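Local coordinates for outer membrane protein TP0453 (Treponema pallidum, PDB 3K8G) that might take part in ligand transport and alters membrane permeability at acidic pH, at residues Thr81-Ala92 with Tyr103-Ile112. Sequence-based numbering, arbitrary orientation.
Sequences TNLIFSRSDGWA and YESEHTDVSI
The F85 ring lies over one face of the Y103 ring in an offset stack, centroids 3.9 Å apart and planes turned by only 11°. Each ring also meets the other residue's CB: F85 CB sits above the Y103 ring, while Y103 CB sits above the F85 ring. A chi1 of -45°, with CG beside the backbone N and opposite the carbonyl carbon, helps turn the F85 ring toward the hairpin, where CZ comes 3.6 Å from V110 CG1 and the edge meets I112 CG1. Further along, T81 CG2 touches I112 CG1.

W91 extends this cover over the hairpin formed by strands 101-104 and 108-114. Its six-membered ring is held between F85 CD1 on one face and S105 CB on the other, and its far corner, CH2, rests 3.7 Å from V110 CG2. S105 OG, which donates to a lone pair of T108 O at 2.8 Å, also lies over the indole; that carbonyl, which receives S105 N as well, closes the hairpin turn. Beyond the aromatic group the backbones join as antiparallel strands: A92 and E104 form a hydrogen-bonded pair, with A92 N to E104 O at 2.9 Å and nearly straight (175°), and E104 N to A92 O at 2.7 Å.

D46 of helix 45-52 accepts the backbone N of F85 and, weakly, W91 NE1, linking the loop to that helix, predicted to be amphipathic. The chemistry implies a division of labour: stacked rings and aliphatic branches hold the irregular loop on the hairpin, while paired backbone bonds set the register where outermost strand 92-95 begins.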
loop_
_atom_site.group_PDB
_atom_site.type_symbol
_atom_site.label_atom_id
_atom_site.label_comp_id
_atom_site.label_asym_id
_atom_site.label_seq_id
_atom_site.Cartn_x
_atom_site.Cartn_y
_atom_site.Cartn_z
ATOM N N THR A 81 22.493 4.104 6.476
ATOM C CA THR A 81 22.532 2.892 5.652
ATOM C C THR A 81 23.682 1.956 5.993
ATOM O O THR A 81 23.514 0.741 5.993
ATOM C CB THR A 81 22.513 3.208 4.124
ATOM O OG1 THR A 81 23.625 4.049 3.791
ATOM C CG2 THR A 81 21.212 3.922 3.749
ATOM N N ASN A 82 24.849 2.521 6.302
ATOM C CA ASN A 82 25.989 1.702 6.699
ATOM C C ASN A 82 25.745 0.776 7.900
ATOM O O ASN A 82 26.363 -0.298 8.006
ATOM C CB ASN A 82 27.225 2.568 6.957
ATOM C CG ASN A 82 28.427 1.736 7.330
ATOM O OD1 ASN A 82 28.856 0.876 6.557
ATOM N ND2 ASN A 82 28.954 1.950 8.546
ATOM N N LEU A 83 24.829 1.183 8.775
ATOM C CA LEU A 83 24.559 0.498 10.039
ATOM C C LEU A 83 23.414 -0.507 9.988
ATOM O O LEU A 83 23.099 -1.151 10.997
ATOM C CB LEU A 83 24.292 1.536 11.138
ATOM C CG LEU A 83 25.547 2.368 11.456
ATOM C CD1 LEU A 83 25.258 3.381 12.562
ATOM C CD2 LEU A 83 26.704 1.444 11.838
ATOM N N ILE A 84 22.759 -0.610 8.835
ATOM C CA ILE A 84 21.760 -1.649 8.633
ATOM C C ILE A 84 22.244 -2.657 7.592
ATOM O O ILE A 84 23.407 -2.605 7.181
ATOM C CB ILE A 84 20.372 -1.063 8.281
ATOM C CG1 ILE A 84 20.450 -0.074 7.108
ATOM C CG2 ILE A 84 19.737 -0.409 9.550
ATOM C CD1 ILE A 84 19.052 0.351 6.572
ATOM N N PHE A 85 21.355 -3.558 7.165
ATOM C CA PHE A 85 21.718 -4.649 6.257
ATOM C C PHE A 85 22.989 -5.362 6.717
ATOM O O PHE A 85 23.924 -5.535 5.952
ATOM C CB PHE A 85 21.899 -4.153 4.806
ATOM C CG PHE A 85 20.822 -3.218 4.341
ATOM C CD1 PHE A 85 19.502 -3.658 4.215
ATOM C CD2 PHE A 85 21.123 -1.891 4.049
ATOM C CE1 PHE A 85 18.498 -2.794 3.806
ATOM C CE2 PHE A 85 20.118 -1.018 3.614
ATOM C CZ PHE A 85 18.798 -1.479 3.508
ATOM N N SER A 86 23.026 -5.777 7.972
ATOM C CA SER A 86 24.164 -6.547 8.453
ATOM C C SER A 86 24.084 -7.994 7.953
ATOM O O SER A 86 23.008 -8.590 7.927
ATOM C CB SER A 86 24.213 -6.486 9.981
ATOM O OG SER A 86 24.579 -7.745 10.510
ATOM N N ARG A 87 25.217 -8.553 7.534
ATOM C CA ARG A 87 25.276 -9.970 7.126
ATOM C C ARG A 87 24.870 -10.964 8.219
ATOM O O ARG A 87 24.473 -12.090 7.920
ATOM C CB ARG A 87 26.668 -10.337 6.598
ATOM C CG ARG A 87 26.903 -9.879 5.175
ATOM C CD ARG A 87 27.863 -8.708 5.136
ATOM N NE ARG A 87 29.182 -9.080 5.649
ATOM C CZ ARG A 87 30.190 -8.227 5.826
ATOM N NH1 ARG A 87 30.041 -6.937 5.523
ATOM N NH2 ARG A 87 31.356 -8.659 6.304
ATOM N N SER A 88 24.956 -10.561 9.483
ATOM C CA SER A 88 24.505 -11.453 10.548
ATOM C C SER A 88 22.980 -11.489 10.625
ATOM O O SER A 88 22.412 -12.296 11.358
ATOM C CB SER A 88 25.139 -11.100 11.906
ATOM O OG SER A 88 24.686 -9.842 12.390
ATOM N N ASP A 89 22.314 -10.624 9.864
ATOM C CA ASP A 89 20.860 -10.640 9.824
ATOM C C ASP A 89 20.336 -11.351 8.585
ATOM O O ASP A 89 19.122 -11.417 8.368
ATOM C CB ASP A 89 20.289 -9.223 9.963
ATOM C CG ASP A 89 20.240 -8.758 11.414
ATOM O OD1 ASP A 89 20.092 -9.627 12.304
ATOM O OD2 ASP A 89 20.356 -7.534 11.667
ATOM N N GLY A 90 21.261 -11.902 7.796
ATOM C CA GLY A 90 20.915 -12.654 6.592
ATOM C C GLY A 90 20.781 -11.800 5.344
ATOM O O GLY A 90 20.082 -12.197 4.400
ATOM N N TRP A 91 21.434 -10.634 5.343
ATOM C CA TRP A 91 21.457 -9.705 4.205
ATOM C C TRP A 91 22.718 -9.882 3.374
ATOM O O TRP A 91 23.819 -9.807 3.912
ATOM C CB TRP A 91 21.445 -8.240 4.664
ATOM C CG TRP A 91 20.210 -7.803 5.279
ATOM C CD1 TRP A 91 19.969 -7.649 6.624
ATOM C CD2 TRP A 91 18.993 -7.450 4.602
ATOM N NE1 TRP A 91 18.677 -7.223 6.817
ATOM C CE2 TRP A 91 18.055 -7.085 5.599
ATOM C CE3 TRP A 91 18.603 -7.403 3.251
ATOM C CZ2 TRP A 91 16.743 -6.690 5.293
ATOM C CZ3 TRP A 91 17.295 -6.987 2.940
ATOM C CH2 TRP A 91 16.385 -6.638 3.959
ATOM N N ALA A 92 22.557 -10.087 2.070
ATOM C CA ALA A 92 23.693 -10.142 1.160
ATOM C C ALA A 92 23.652 -8.919 0.282
ATOM O O ALA A 92 22.579 -8.517 -0.178
ATOM C CB ALA A 92 23.650 -11.393 0.322
ATOM N N TYR A 103 20.595 -4.962 -1.537
ATOM C CA TYR A 103 20.600 -5.911 -0.424
ATOM C C TYR A 103 19.494 -6.961 -0.604
ATOM O O TYR A 103 18.327 -6.630 -0.910
ATOM C CB TYR A 103 20.472 -5.163 0.899
ATOM C CG TYR A 103 21.534 -4.076 1.075
ATOM C CD1 TYR A 103 22.791 -4.386 1.597
ATOM C CD2 TYR A 103 21.282 -2.754 0.703
ATOM C CE1 TYR A 103 23.771 -3.406 1.762
ATOM C CE2 TYR A 103 22.258 -1.756 0.865
ATOM C CZ TYR A 103 23.496 -2.100 1.400
ATOM O OH TYR A 103 24.468 -1.145 1.566
ATOM N N GLU A 104 19.865 -8.229 -0.460
ATOM C CA GLU A 104 18.931 -9.331 -0.685
ATOM C C GLU A 104 18.839 -10.210 0.523
ATOM O O GLU A 104 19.857 -10.479 1.181
ATOM C CB GLU A 104 19.363 -10.185 -1.900
ATOM C CG GLU A 104 19.521 -9.365 -3.207
ATOM C CD GLU A 104 19.527 -10.226 -4.476
ATOM O OE1 GLU A 104 20.214 -11.274 -4.501
ATOM O OE2 GLU A 104 18.847 -9.838 -5.449
ATOM N N SER A 105 17.627 -10.669 0.807
ATOM C CA SER A 105 17.386 -11.701 1.818
ATOM C C SER A 105 16.372 -12.715 1.265
ATOM O O SER A 105 15.883 -12.554 0.142
ATOM C CB SER A 105 16.892 -11.075 3.133
ATOM O OG SER A 105 15.652 -10.374 2.972
ATOM N N GLU A 106 16.038 -13.740 2.042
ATOM C CA GLU A 106 15.069 -14.754 1.588
ATOM C C GLU A 106 13.821 -14.183 0.891
ATOM O O GLU A 106 13.441 -14.630 -0.198
ATOM C CB GLU A 106 14.601 -15.628 2.759
ATOM C CG GLU A 106 13.779 -16.842 2.321
ATOM C CD GLU A 106 14.592 -17.871 1.523
ATOM O OE1 GLU A 106 15.843 -17.759 1.459
ATOM O OE2 GLU A 106 13.976 -18.805 0.966
ATOM N N HIS A 107 13.148 -13.258 1.557
ATOM C CA HIS A 107 11.894 -12.728 1.011
ATOM C C HIS A 107 11.904 -11.229 0.676
ATOM O O HIS A 107 10.930 -10.728 0.118
ATOM C CB HIS A 107 10.744 -13.028 1.963
ATOM C CG HIS A 107 10.398 -14.483 2.041
ATOM N ND1 HIS A 107 9.945 -15.200 0.950
ATOM C CD2 HIS A 107 10.445 -15.356 3.074
ATOM C CE1 HIS A 107 9.740 -16.456 1.309
ATOM N NE2 HIS A 107 10.028 -16.574 2.594
ATOM N N THR A 108 12.974 -10.523 1.052
ATOM C CA THR A 108 13.030 -9.068 0.915
ATOM C C THR A 108 14.290 -8.569 0.225
ATOM O O THR A 108 15.404 -8.966 0.589
ATOM C CB THR A 108 12.865 -8.371 2.280
ATOM O OG1 THR A 108 11.745 -8.931 2.955
ATOM C CG2 THR A 108 12.606 -6.871 2.104
ATOM N N ASP A 109 14.102 -7.731 -0.810
ATOM C CA ASP A 109 15.187 -7.023 -1.464
ATOM C C ASP A 109 15.033 -5.518 -1.252
ATOM O O ASP A 109 13.926 -4.990 -1.268
ATOM C CB ASP A 109 15.227 -7.406 -2.940
ATOM C CG ASP A 109 15.245 -8.930 -3.126
ATOM O OD1 ASP A 109 16.000 -9.612 -2.365
ATOM O OD2 ASP A 109 14.468 -9.455 -3.945
ATOM N N VAL A 110 16.143 -4.838 -1.013
ATOM C CA VAL A 110 16.104 -3.429 -0.675
ATOM C C VAL A 110 17.221 -2.728 -1.401
ATOM O O VAL A 110 18.368 -3.228 -1.461
ATOM C CB VAL A 110 16.201 -3.152 0.853
ATOM C CG1 VAL A 110 16.077 -1.634 1.152
ATOM C CG2 VAL A 110 15.165 -3.949 1.653
ATOM N N SER A 111 16.895 -1.547 -1.910
ATOM C CA SER A 111 17.880 -0.644 -2.460
ATOM C C SER A 111 17.634 0.742 -1.945
ATOM O O SER A 111 16.482 1.125 -1.708
ATOM C CB SER A 111 17.739 -0.571 -3.999
ATOM O OG SER A 111 18.912 0.050 -4.476
ATOM N N ILE A 112 18.704 1.518 -1.788
ATOM C CA ILE A 112 18.577 2.932 -1.455
ATOM C C ILE A 112 19.292 3.667 -2.589
ATOM O O ILE A 112 20.469 4.017 -2.470
ATOM C CB ILE A 112 19.213 3.314 -0.078
ATOM C CG1 ILE A 112 18.798 2.352 1.045
ATOM C CG2 ILE A 112 18.884 4.774 0.286
ATOM C CD1 ILE A 112 17.363 2.405 1.409
#